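Local coordinates for folylpolyglutamate synthase/dihydrofolate synthase (Thermotoga maritima, PDB 1O5Z), which probably catalyses the ATP-driven, magnesium-dependent addition of glutamate to dihydropteroate and to tetrahydrofolyl polyglutamates in folate biosynthesis, at residues S86-E94 with G434-L442; F340-I351 with I408-G419. All blocks are in the same frame, centred on the assembly; numbering follows the deposited sequence.

Contact 1 (S86-E94 with G434-L442); sequences SPHLSTFRE and GKINEEWKL
Glu439, in the short 3-10 turn near the C-terminus, grips the ST turn that starts at Thr91, in the loop between strands 81-84 and 96-98 of the Mur ligase middle domain. Its chain, extended beyond CG (chi2 -178°), brings both carboxylate oxygens to the loop. Glu439 OE2 takes Phe92 N on its syn lone pair, at 2.8 Å and almost straight (176° at the hydrogen). OE1 receives the hydroxyl of Thr91, with OG1 2.5 Å from Glu439 OE1; the same OG1 accepts from Arg93 N, so it ties the turn together while donating outward. Tyr15 OH also bonds to this oxygen, and water 1 lies 2.6 Å from Glu439 OE1, an environment likely to favour the charged carboxylate.

A second polar link comes from Asn437, whose ND2 donates to Ser90 O at 3.2 Å, in the plane of its own amide but well above that of the carbonyl.

Packing completes the contact. The Trp440 indole, with NE1 bonded to Glu429 and its ring edge-to-face with Tyr426 of helix 421-433, lies beside the Leu89-Ser90 backbone: CZ2 is 3.8 Å from Leu89 O and 3.9 Å from Ser90 CA.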
loop_
_atom_site.group_PDB
_atom_site.type_symbol
_atom_site.label_atom_id
_atom_site.label_comp_id
_atom_site.label_asym_id
_atom_site.label_seq_id
_atom_site.Cartn_x
_atom_site.Cartn_y
_atom_site.Cartn_z
ATOM N N SER A 86 -0.735 -1.031 -5.463
ATOM C CA SER A 86 -1.097 -2.462 -5.435
ATOM C C SER A 86 -0.849 -2.962 -4.022
ATOM O O SER A 86 0.075 -2.491 -3.377
ATOM C CB SER A 86 -0.265 -3.324 -6.385
ATOM O OG SER A 86 1.136 -3.092 -6.189
ATOM N N PRO A 87 -1.667 -3.879 -3.534
ATOM C CA PRO A 87 -2.819 -4.389 -4.262
ATOM C C PRO A 87 -3.985 -3.420 -3.956
ATOM O O PRO A 87 -3.770 -2.225 -3.976
ATOM C CB PRO A 87 -2.980 -5.789 -3.682
ATOM C CG PRO A 87 -2.484 -5.604 -2.216
ATOM C CD PRO A 87 -1.548 -4.458 -2.197
ATOM N N HIS A 88 -5.194 -3.872 -3.664
ATOM C CA HIS A 88 -6.177 -2.957 -3.156
ATOM C C HIS A 88 -6.788 -3.620 -1.987
ATOM O O HIS A 88 -6.648 -4.827 -1.822
ATOM C CB HIS A 88 -7.245 -2.609 -4.208
ATOM C CG HIS A 88 -8.063 -3.780 -4.691
ATOM N ND1 HIS A 88 -7.814 -4.418 -5.893
ATOM C CD2 HIS A 88 -9.136 -4.406 -4.152
ATOM C CE1 HIS A 88 -8.717 -5.376 -6.076
ATOM N NE2 HIS A 88 -9.524 -5.391 -5.029
ATOM N N LEU A 89 -7.520 -2.820 -1.220
ATOM C CA LEU A 89 -8.189 -3.249 -0.009
ATOM C C LEU A 89 -9.688 -3.516 -0.226
ATOM O O LEU A 89 -10.188 -4.606 0.053
ATOM C CB LEU A 89 -7.963 -2.169 1.061
ATOM C CG LEU A 89 -8.250 -2.647 2.463
ATOM C CD1 LEU A 89 -7.266 -3.746 2.856
ATOM C CD2 LEU A 89 -8.227 -1.478 3.427
ATOM N N SER A 90 -10.393 -2.517 -0.753
ATOM C CA SER A 90 -11.851 -2.571 -0.879
ATOM C C SER A 90 -12.301 -2.532 -2.328
ATOM O O SER A 90 -13.201 -3.267 -2.705
ATOM C CB SER A 90 -12.495 -1.424 -0.128
ATOM O OG SER A 90 -12.189 -1.457 1.239
ATOM N N THR A 91 -11.678 -1.690 -3.148
ATOM C CA THR A 91 -12.021 -1.650 -4.539
ATOM C C THR A 91 -10.795 -1.595 -5.382
ATOM O O THR A 91 -9.832 -0.938 -5.061
ATOM C CB THR A 91 -12.941 -0.469 -4.897
ATOM O OG1 THR A 91 -13.046 -0.416 -6.328
ATOM C CG2 THR A 91 -12.309 0.869 -4.514
ATOM N N PHE A 92 -10.857 -2.309 -6.493
ATOM C CA PHE A 92 -9.831 -2.298 -7.509
ATOM C C PHE A 92 -9.396 -0.890 -7.894
ATOM O O PHE A 92 -8.242 -0.659 -8.233
ATOM C CB PHE A 92 -10.367 -3.055 -8.723
ATOM C CG PHE A 92 -9.501 -2.963 -9.904
ATOM C CD1 PHE A 92 -8.527 -3.942 -10.149
ATOM C CD2 PHE A 92 -9.640 -1.904 -10.779
ATOM C CE1 PHE A 92 -7.698 -3.870 -11.287
ATOM C CE2 PHE A 92 -8.839 -1.804 -11.897
ATOM C CZ PHE A 92 -7.859 -2.801 -12.162
ATOM N N ARG A 93 -10.322 0.052 -7.834
ATOM C CA ARG A 93 -10.048 1.410 -8.266
ATOM C C ARG A 93 -9.056 2.235 -7.368
ATOM O O ARG A 93 -8.516 3.288 -7.808
ATOM C CB ARG A 93 -11.383 2.106 -8.520
ATOM C CG ARG A 93 -12.161 1.415 -9.639
ATOM C CD ARG A 93 -13.660 1.536 -9.495
ATOM N NE ARG A 93 -13.845 2.908 -9.093
ATOM C CZ ARG A 93 -14.318 3.345 -7.967
ATOM N NH1 ARG A 93 -14.891 2.541 -7.101
ATOM N NH2 ARG A 93 -14.275 4.645 -7.769
ATOM N N GLU A 94 -8.793 1.748 -6.148
ATOM C CA GLU A 94 -7.676 2.264 -5.334
ATOM C C GLU A 94 -6.303 2.235 -6.040
ATOM O O GLU A 94 -5.362 2.978 -5.683
ATOM C CB GLU A 94 -7.525 1.401 -4.061
ATOM C CG GLU A 94 -8.635 1.521 -3.053
ATOM C CD GLU A 94 -8.636 0.388 -2.044
ATOM O OE1 GLU A 94 -7.552 -0.174 -1.752
ATOM O OE2 GLU A 94 -9.733 0.040 -1.553
ATOM N N GLY A 434 -21.368 2.528 4.031
ATOM C CA GLY A 434 -22.681 2.017 4.359
ATOM C C GLY A 434 -23.213 1.002 3.374
ATOM O O GLY A 434 -24.405 0.607 3.458
ATOM N N LYS A 435 -22.328 0.569 2.465
ATOM C CA LYS A 435 -22.597 -0.514 1.556
ATOM C C LYS A 435 -21.349 -1.272 1.140
ATOM O O LYS A 435 -20.248 -0.961 1.529
ATOM C CB LYS A 435 -23.387 -0.018 0.358
ATOM C CG LYS A 435 -22.594 0.857 -0.529
ATOM C CD LYS A 435 -23.463 1.713 -1.415
ATOM C CE LYS A 435 -22.658 2.926 -1.915
ATOM N NZ LYS A 435 -23.493 3.866 -2.757
ATOM N N ILE A 436 -21.603 -2.365 0.438
ATOM C CA ILE A 436 -20.629 -3.318 -0.006
ATOM C C ILE A 436 -20.756 -3.378 -1.512
ATOM O O ILE A 436 -21.792 -3.717 -2.047
ATOM C CB ILE A 436 -20.915 -4.710 0.584
ATOM C CG1 ILE A 436 -20.761 -4.751 2.128
ATOM C CG2 ILE A 436 -20.061 -5.778 -0.125
ATOM C CD1 ILE A 436 -19.412 -4.345 2.681
ATOM N N ASN A 437 -19.690 -3.010 -2.193
ATOM C CA ASN A 437 -19.717 -2.999 -3.629
ATOM C C ASN A 437 -19.744 -4.442 -4.186
ATOM O O ASN A 437 -19.445 -5.427 -3.495
ATOM C CB ASN A 437 -18.591 -2.098 -4.182
ATOM C CG ASN A 437 -17.244 -2.806 -4.340
ATOM O OD1 ASN A 437 -17.071 -3.503 -5.331
ATOM N ND2 ASN A 437 -16.241 -2.504 -3.481
ATOM N N GLU A 438 -20.156 -4.551 -5.430
ATOM C CA GLU A 438 -20.351 -5.840 -6.073
ATOM C C GLU A 438 -19.058 -6.580 -6.413
ATOM O O GLU A 438 -19.107 -7.741 -6.823
ATOM C CB GLU A 438 -21.115 -5.632 -7.378
ATOM C CG GLU A 438 -22.469 -6.273 -7.418
ATOM C CD GLU A 438 -23.246 -5.819 -8.626
ATOM O OE1 GLU A 438 -23.494 -4.590 -8.709
ATOM O OE2 GLU A 438 -23.576 -6.670 -9.495
ATOM N N GLU A 439 -17.927 -5.890 -6.359
ATOM C CA GLU A 439 -16.599 -6.513 -6.532
ATOM C C GLU A 439 -16.390 -7.641 -5.521
ATOM O O GLU A 439 -15.743 -8.659 -5.832
ATOM C CB GLU A 439 -15.465 -5.496 -6.348
ATOM C CG GLU A 439 -15.359 -4.424 -7.418
ATOM C CD GLU A 439 -14.165 -3.473 -7.193
ATOM O OE1 GLU A 439 -14.305 -2.256 -7.488
ATOM O OE2 GLU A 439 -13.085 -3.946 -6.769
ATOM N N TRP A 440 -16.941 -7.458 -4.321
ATOM C CA TRP A 440 -16.956 -8.518 -3.332
ATOM C C TRP A 440 -17.683 -9.779 -3.801
ATOM O O TRP A 440 -17.344 -10.867 -3.344
ATOM C CB TRP A 440 -17.529 -8.018 -2.040
ATOM C CG TRP A 440 -16.677 -6.994 -1.474
ATOM C CD1 TRP A 440 -16.794 -5.663 -1.665
ATOM C CD2 TRP A 440 -15.522 -7.191 -0.663
ATOM N NE1 TRP A 440 -15.790 -4.998 -1.011
ATOM C CE2 TRP A 440 -14.986 -5.906 -0.386
ATOM C CE3 TRP A 440 -14.879 -8.314 -0.135
ATOM C CZ2 TRP A 440 -13.840 -5.705 0.384
ATOM C CZ3 TRP A 440 -13.724 -8.115 0.649
ATOM C CH2 TRP A 440 -13.221 -6.808 0.894
ATOM N N LYS A 441 -18.631 -9.667 -4.728
ATOM C CA LYS A 441 -19.287 -10.860 -5.292
ATOM C C LYS A 441 -18.468 -11.568 -6.405
ATOM O O LYS A 441 -18.674 -12.746 -6.669
ATOM C CB LYS A 441 -20.688 -10.512 -5.820
ATOM C CG LYS A 441 -21.703 -10.102 -4.753
ATOM C CD LYS A 441 -22.362 -11.331 -4.071
ATOM C CE LYS A 441 -23.913 -11.258 -4.062
ATOM N NZ LYS A 441 -24.572 -12.548 -4.521
ATOM N N LEU A 442 -17.564 -10.835 -7.064
ATOM C CA LEU A 442 -16.680 -11.372 -8.132
ATOM C C LEU A 442 -15.806 -12.539 -7.657
ATOM O O LEU A 442 -15.421 -12.579 -6.486
ATOM C CB LEU A 442 -15.739 -10.278 -8.675
ATOM C CG LEU A 442 -16.328 -9.231 -9.612
ATOM C CD1 LEU A 442 -15.414 -8.032 -9.693
ATOM C CD2 LEU A 442 -16.541 -9.812 -10.968
ATOM O OXT LEU A 442 -15.453 -13.431 -8.444
HETATM O O HOH W 1 -16.138 -0.421 -7.878
#

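Contact 2 (F340-I351 with I408-G419); sequences FNGEPLSLVIGI and IESTERATVVTG
Parallel strands 345-349 and 414-418 are neighbours inside the mixed sheet of the glutamate ligase domain, flanked by strands 370-373 and 316-320. Five backbone hydrogen bonds join them, running from Ser346 N to Ala414 O (3.0 Å) through Val416 N to Ser346 O and Val348 N to Val416 O (2.8 Å), then Thr418 N to Val348 O and Gly350 N to Thr418 O.

On the face covered by helix 326-339, Leu347, with CG anti to the backbone N (chi1 177°), lays CD1 against Val416 CG1 and 3.6 Å from Thr418 CG2. Leu345 CD2 meets Ala414 CB at 3.7 Å. Thr418 turns its hydroxyl to Asp321 O.

The other face carries Ser346, Val348 and Thr415; Val348 CG2 presses on Thr415 CG2 at 3.5 Å. Arg413, extended from CG to NE, runs past Ser346, its CD 3.3 Å from Ser346 OG, a buried hydroxyl without a polar partner in the model. With an alanine here, everything beyond CB would be lost, which would probably uncover part of that hydroxyl and open a gap beside Pro344 at the start of the strand pair.

Water 2 bridges Pro344 O, Glu343 OE1 and Ala414 N. At the far end, a CB on Gly419 would fall 2.1 Å from Gly350 O, a collision. Adjacent parallel strands with helices packed on the sheet are characteristic of the alpha/beta C-terminal domain of Mur ligases.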
loop_
_atom_site.group_PDB
_atom_site.type_symbol
_atom_site.label_atom_id
_atom_site.label_comp_id
_atom_site.label_asym_id
_atom_site.label_seq_id
_atom_site.Cartn_x
_atom_site.Cartn_y
_atom_site.Cartn_z
ATOM N N PHE A 340 -3.215 3.288 22.704
ATOM C CA PHE A 340 -4.423 2.853 23.441
ATOM C C PHE A 340 -4.112 2.313 24.809
ATOM O O PHE A 340 -4.834 1.476 25.323
ATOM C CB PHE A 340 -5.160 1.809 22.619
ATOM C CG PHE A 340 -5.724 2.373 21.373
ATOM C CD1 PHE A 340 -6.938 3.056 21.401
ATOM C CD2 PHE A 340 -5.016 2.311 20.185
ATOM C CE1 PHE A 340 -7.471 3.612 20.232
ATOM C CE2 PHE A 340 -5.530 2.856 19.036
ATOM C CZ PHE A 340 -6.771 3.508 19.050
ATOM N N ASN A 341 -3.046 2.816 25.401
ATOM C CA ASN A 341 -2.498 2.207 26.596
ATOM C C ASN A 341 -3.540 1.950 27.720
ATOM O O ASN A 341 -3.767 0.782 28.150
ATOM C CB ASN A 341 -1.360 3.050 27.097
ATOM C CG ASN A 341 -0.631 2.395 28.232
ATOM O OD1 ASN A 341 -0.329 1.215 28.166
ATOM N ND2 ASN A 341 -0.339 3.154 29.281
ATOM N N GLY A 342 -4.213 3.016 28.162
ATOM C CA GLY A 342 -5.295 2.873 29.164
ATOM C C GLY A 342 -6.628 2.292 28.657
ATOM O O GLY A 342 -7.539 2.028 29.446
ATOM N N GLU A 343 -6.750 2.075 27.358
ATOM C CA GLU A 343 -8.049 1.838 26.756
ATOM C C GLU A 343 -8.510 0.395 26.791
ATOM O O GLU A 343 -7.710 -0.503 26.510
ATOM C CB GLU A 343 -8.012 2.289 25.313
ATOM C CG GLU A 343 -8.083 3.791 25.185
ATOM C CD GLU A 343 -9.488 4.280 25.456
ATOM O OE1 GLU A 343 -10.381 4.022 24.577
ATOM O OE2 GLU A 343 -9.670 4.883 26.553
ATOM N N PRO A 344 -9.777 0.175 27.169
ATOM C CA PRO A 344 -10.408 -1.128 26.999
ATOM C C PRO A 344 -10.674 -1.364 25.543
ATOM O O PRO A 344 -11.132 -0.450 24.862
ATOM C CB PRO A 344 -11.733 -0.995 27.747
ATOM C CG PRO A 344 -11.986 0.457 27.824
ATOM C CD PRO A 344 -10.668 1.132 27.850
ATOM N N LEU A 345 -10.372 -2.565 25.075
ATOM C CA LEU A 345 -10.431 -2.900 23.667
ATOM C C LEU A 345 -11.194 -4.173 23.416
ATOM O O LEU A 345 -11.236 -5.057 24.257
ATOM C CB LEU A 345 -9.045 -3.109 23.098
ATOM C CG LEU A 345 -8.098 -1.920 23.121
ATOM C CD1 LEU A 345 -6.792 -2.397 22.539
ATOM C CD2 LEU A 345 -8.657 -0.690 22.349
ATOM N N SER A 346 -11.784 -4.233 22.236
ATOM C CA SER A 346 -12.481 -5.397 21.739
ATOM C C SER A 346 -11.792 -5.775 20.427
ATOM O O SER A 346 -11.213 -4.936 19.778
ATOM C CB SER A 346 -13.961 -5.084 21.491
ATOM O OG SER A 346 -14.639 -4.847 22.697
ATOM N N LEU A 347 -11.817 -7.059 20.094
ATOM C CA LEU A 347 -11.158 -7.621 18.940
ATOM C C LEU A 347 -12.224 -8.288 18.141
ATOM O O LEU A 347 -12.953 -9.121 18.678
ATOM C CB LEU A 347 -10.198 -8.727 19.349
ATOM C CG LEU A 347 -9.459 -9.482 18.245
ATOM C CD1 LEU A 347 -8.642 -8.559 17.332
ATOM C CD2 LEU A 347 -8.543 -10.430 18.958
ATOM N N VAL A 348 -12.273 -7.944 16.858
ATOM C CA VAL A 348 -13.026 -8.695 15.884
ATOM C C VAL A 348 -11.983 -9.286 14.941
ATOM O O VAL A 348 -11.281 -8.550 14.244
ATOM C CB VAL A 348 -14.059 -7.812 15.171
ATOM C CG1 VAL A 348 -14.841 -8.607 14.102
ATOM C CG2 VAL A 348 -15.008 -7.169 16.222
ATOM N N ILE A 349 -11.877 -10.628 14.967
ATOM C CA ILE A 349 -10.856 -11.359 14.224
ATOM C C ILE A 349 -11.414 -12.472 13.282
ATOM O O ILE A 349 -12.289 -13.245 13.637
ATOM C CB ILE A 349 -9.731 -11.837 15.192
ATOM C CG1 ILE A 349 -8.481 -12.299 14.420
ATOM C CG2 ILE A 349 -10.231 -12.888 16.194
ATOM C CD1 ILE A 349 -7.246 -12.202 15.234
ATOM N N GLY A 350 -10.961 -12.443 12.033
ATOM C CA GLY A 350 -11.270 -13.494 11.073
ATOM C C GLY A 350 -9.977 -13.801 10.356
ATOM O O GLY A 350 -9.303 -12.901 9.892
ATOM N N ILE A 351 -9.600 -15.055 10.308
ATOM C CA ILE A 351 -8.392 -15.432 9.638
ATOM C C ILE A 351 -8.731 -16.576 8.730
ATOM O O ILE A 351 -9.475 -17.456 9.132
ATOM C CB ILE A 351 -7.297 -15.905 10.642
ATOM C CG1 ILE A 351 -7.182 -14.972 11.839
ATOM C CG2 ILE A 351 -5.920 -16.036 9.942
ATOM C CD1 ILE A 351 -6.345 -15.529 12.907
ATOM N N ILE A 408 -18.951 -5.955 14.356
ATOM C CA ILE A 408 -18.550 -4.582 14.697
ATOM C C ILE A 408 -19.686 -3.769 15.233
ATOM O O ILE A 408 -19.479 -2.912 16.080
ATOM C CB ILE A 408 -17.866 -3.845 13.530
ATOM C CG1 ILE A 408 -18.750 -3.811 12.275
ATOM C CG2 ILE A 408 -16.520 -4.511 13.213
ATOM C CD1 ILE A 408 -18.583 -2.564 11.457
ATOM N N GLU A 409 -20.904 -4.044 14.773
ATOM C CA GLU A 409 -22.079 -3.349 15.289
ATOM C C GLU A 409 -22.262 -3.597 16.788
ATOM O O GLU A 409 -22.777 -2.739 17.505
ATOM C CB GLU A 409 -23.328 -3.723 14.454
ATOM C CG GLU A 409 -24.617 -3.016 14.840
ATOM C CD GLU A 409 -25.217 -3.577 16.124
ATOM O OE1 GLU A 409 -26.039 -2.882 16.776
ATOM O OE2 GLU A 409 -24.855 -4.713 16.491
ATOM N N SER A 410 -21.777 -4.748 17.251
ATOM C CA SER A 410 -21.995 -5.253 18.592
ATOM C C SER A 410 -21.068 -4.706 19.671
ATOM O O SER A 410 -21.321 -4.880 20.867
ATOM C CB SER A 410 -21.891 -6.770 18.530
ATOM O OG SER A 410 -23.017 -7.201 17.756
ATOM N N THR A 411 -19.994 -4.048 19.255
ATOM C CA THR A 411 -19.052 -3.497 20.213
ATOM C C THR A 411 -19.404 -2.072 20.636
ATOM O O THR A 411 -20.067 -1.329 19.917
ATOM C CB THR A 411 -17.641 -3.563 19.665
ATOM O OG1 THR A 411 -17.569 -2.952 18.374
ATOM C CG2 THR A 411 -17.253 -5.003 19.371
ATOM N N GLU A 412 -18.967 -1.755 21.846
ATOM C CA GLU A 412 -19.012 -0.432 22.446
ATOM C C GLU A 412 -17.597 0.153 22.513
ATOM O O GLU A 412 -17.402 1.366 22.311
ATOM C CB GLU A 412 -19.529 -0.535 23.879
ATOM C CG GLU A 412 -20.752 -1.413 24.044
ATOM C CD GLU A 412 -22.038 -0.716 23.618
ATOM O OE1 GLU A 412 -22.084 -0.112 22.519
ATOM O OE2 GLU A 412 -23.018 -0.775 24.396
ATOM N N ARG A 413 -16.628 -0.724 22.823
ATOM C CA ARG A 413 -15.256 -0.352 23.018
ATOM C C ARG A 413 -14.605 -0.062 21.712
ATOM O O ARG A 413 -15.060 -0.505 20.675
ATOM C CB ARG A 413 -14.480 -1.481 23.682
ATOM C CG ARG A 413 -14.925 -1.836 25.088
ATOM C CD ARG A 413 -14.344 -3.196 25.521
ATOM N NE ARG A 413 -14.715 -3.629 26.857
ATOM C CZ ARG A 413 -15.559 -4.623 27.149
ATOM N NH1 ARG A 413 -16.181 -5.332 26.220
ATOM N NH2 ARG A 413 -15.787 -4.916 28.420
ATOM N N ALA A 414 -13.525 0.700 21.775
ATOM C CA ALA A 414 -12.608 0.788 20.666
ATOM C C ALA A 414 -12.277 -0.648 20.136
ATOM O O ALA A 414 -11.856 -1.537 20.904
ATOM C CB ALA A 414 -11.351 1.558 21.095
ATOM N N THR A 415 -12.525 -0.869 18.834
ATOM C CA THR A 415 -12.568 -2.215 18.260
ATOM C C THR A 415 -11.484 -2.376 17.226
ATOM O O THR A 415 -11.400 -1.577 16.297
ATOM C CB THR A 415 -13.913 -2.460 17.614
ATOM O OG1 THR A 415 -14.919 -2.465 18.618
ATOM C CG2 THR A 415 -13.996 -3.862 17.016
ATOM N N VAL A 416 -10.670 -3.418 17.392
ATOM C CA VAL A 416 -9.621 -3.793 16.476
ATOM C C VAL A 416 -10.204 -4.847 15.535
ATOM O O VAL A 416 -10.625 -5.896 15.965
ATOM C CB VAL A 416 -8.400 -4.386 17.211
ATOM C CG1 VAL A 416 -7.378 -4.912 16.196
ATOM C CG2 VAL A 416 -7.767 -3.367 18.160
ATOM N N VAL A 417 -10.226 -4.534 14.238
ATOM C CA VAL A 417 -10.669 -5.446 13.210
ATOM C C VAL A 417 -9.426 -5.921 12.436
ATOM O O VAL A 417 -8.758 -5.155 11.757
ATOM C CB VAL A 417 -11.693 -4.749 12.266
ATOM C CG1 VAL A 417 -12.168 -5.709 11.188
ATOM C CG2 VAL A 417 -12.880 -4.233 13.052
ATOM N N THR A 418 -9.136 -7.206 12.518
ATOM C CA THR A 418 -7.913 -7.718 11.974
ATOM C C THR A 418 -7.988 -9.221 11.656
ATOM O O THR A 418 -8.978 -9.863 11.894
ATOM C CB THR A 418 -6.767 -7.367 13.005
ATOM O OG1 THR A 418 -5.508 -7.641 12.419
ATOM C CG2 THR A 418 -6.766 -8.231 14.256
ATOM N N GLY A 419 -6.918 -9.765 11.103
ATOM C CA GLY A 419 -6.830 -11.193 10.796
ATOM C C GLY A 419 -6.690 -11.472 9.325
ATOM O O GLY A 419 -6.125 -12.485 8.944
HETATM O O HOH W 2 -12.581 1.724 24.449
#

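Overall arrangement
Both segments of contact 2 fall between the two segments of contact 1 in sequence. Helix 421-433 connects them: strand 414-418 of contact 2 leads into it, and the tail 434-442 of contact 1 leaves it. Their centres lie 23 Å apart and their nearest atoms about 9 Å, so they do not touch. Contact 2 builds the interior of the glutamate ligase domain, whereas contact 1 ties the tail beyond that helix to a loop of the middle domain, bridging the two parts. In Mur ligase relatives the active site lies between these domains. Unidentified small molecules, probably from crystallisation, bind Ser86 of contact 1 and Glu409, Thr411 and Glu412 of contact 2.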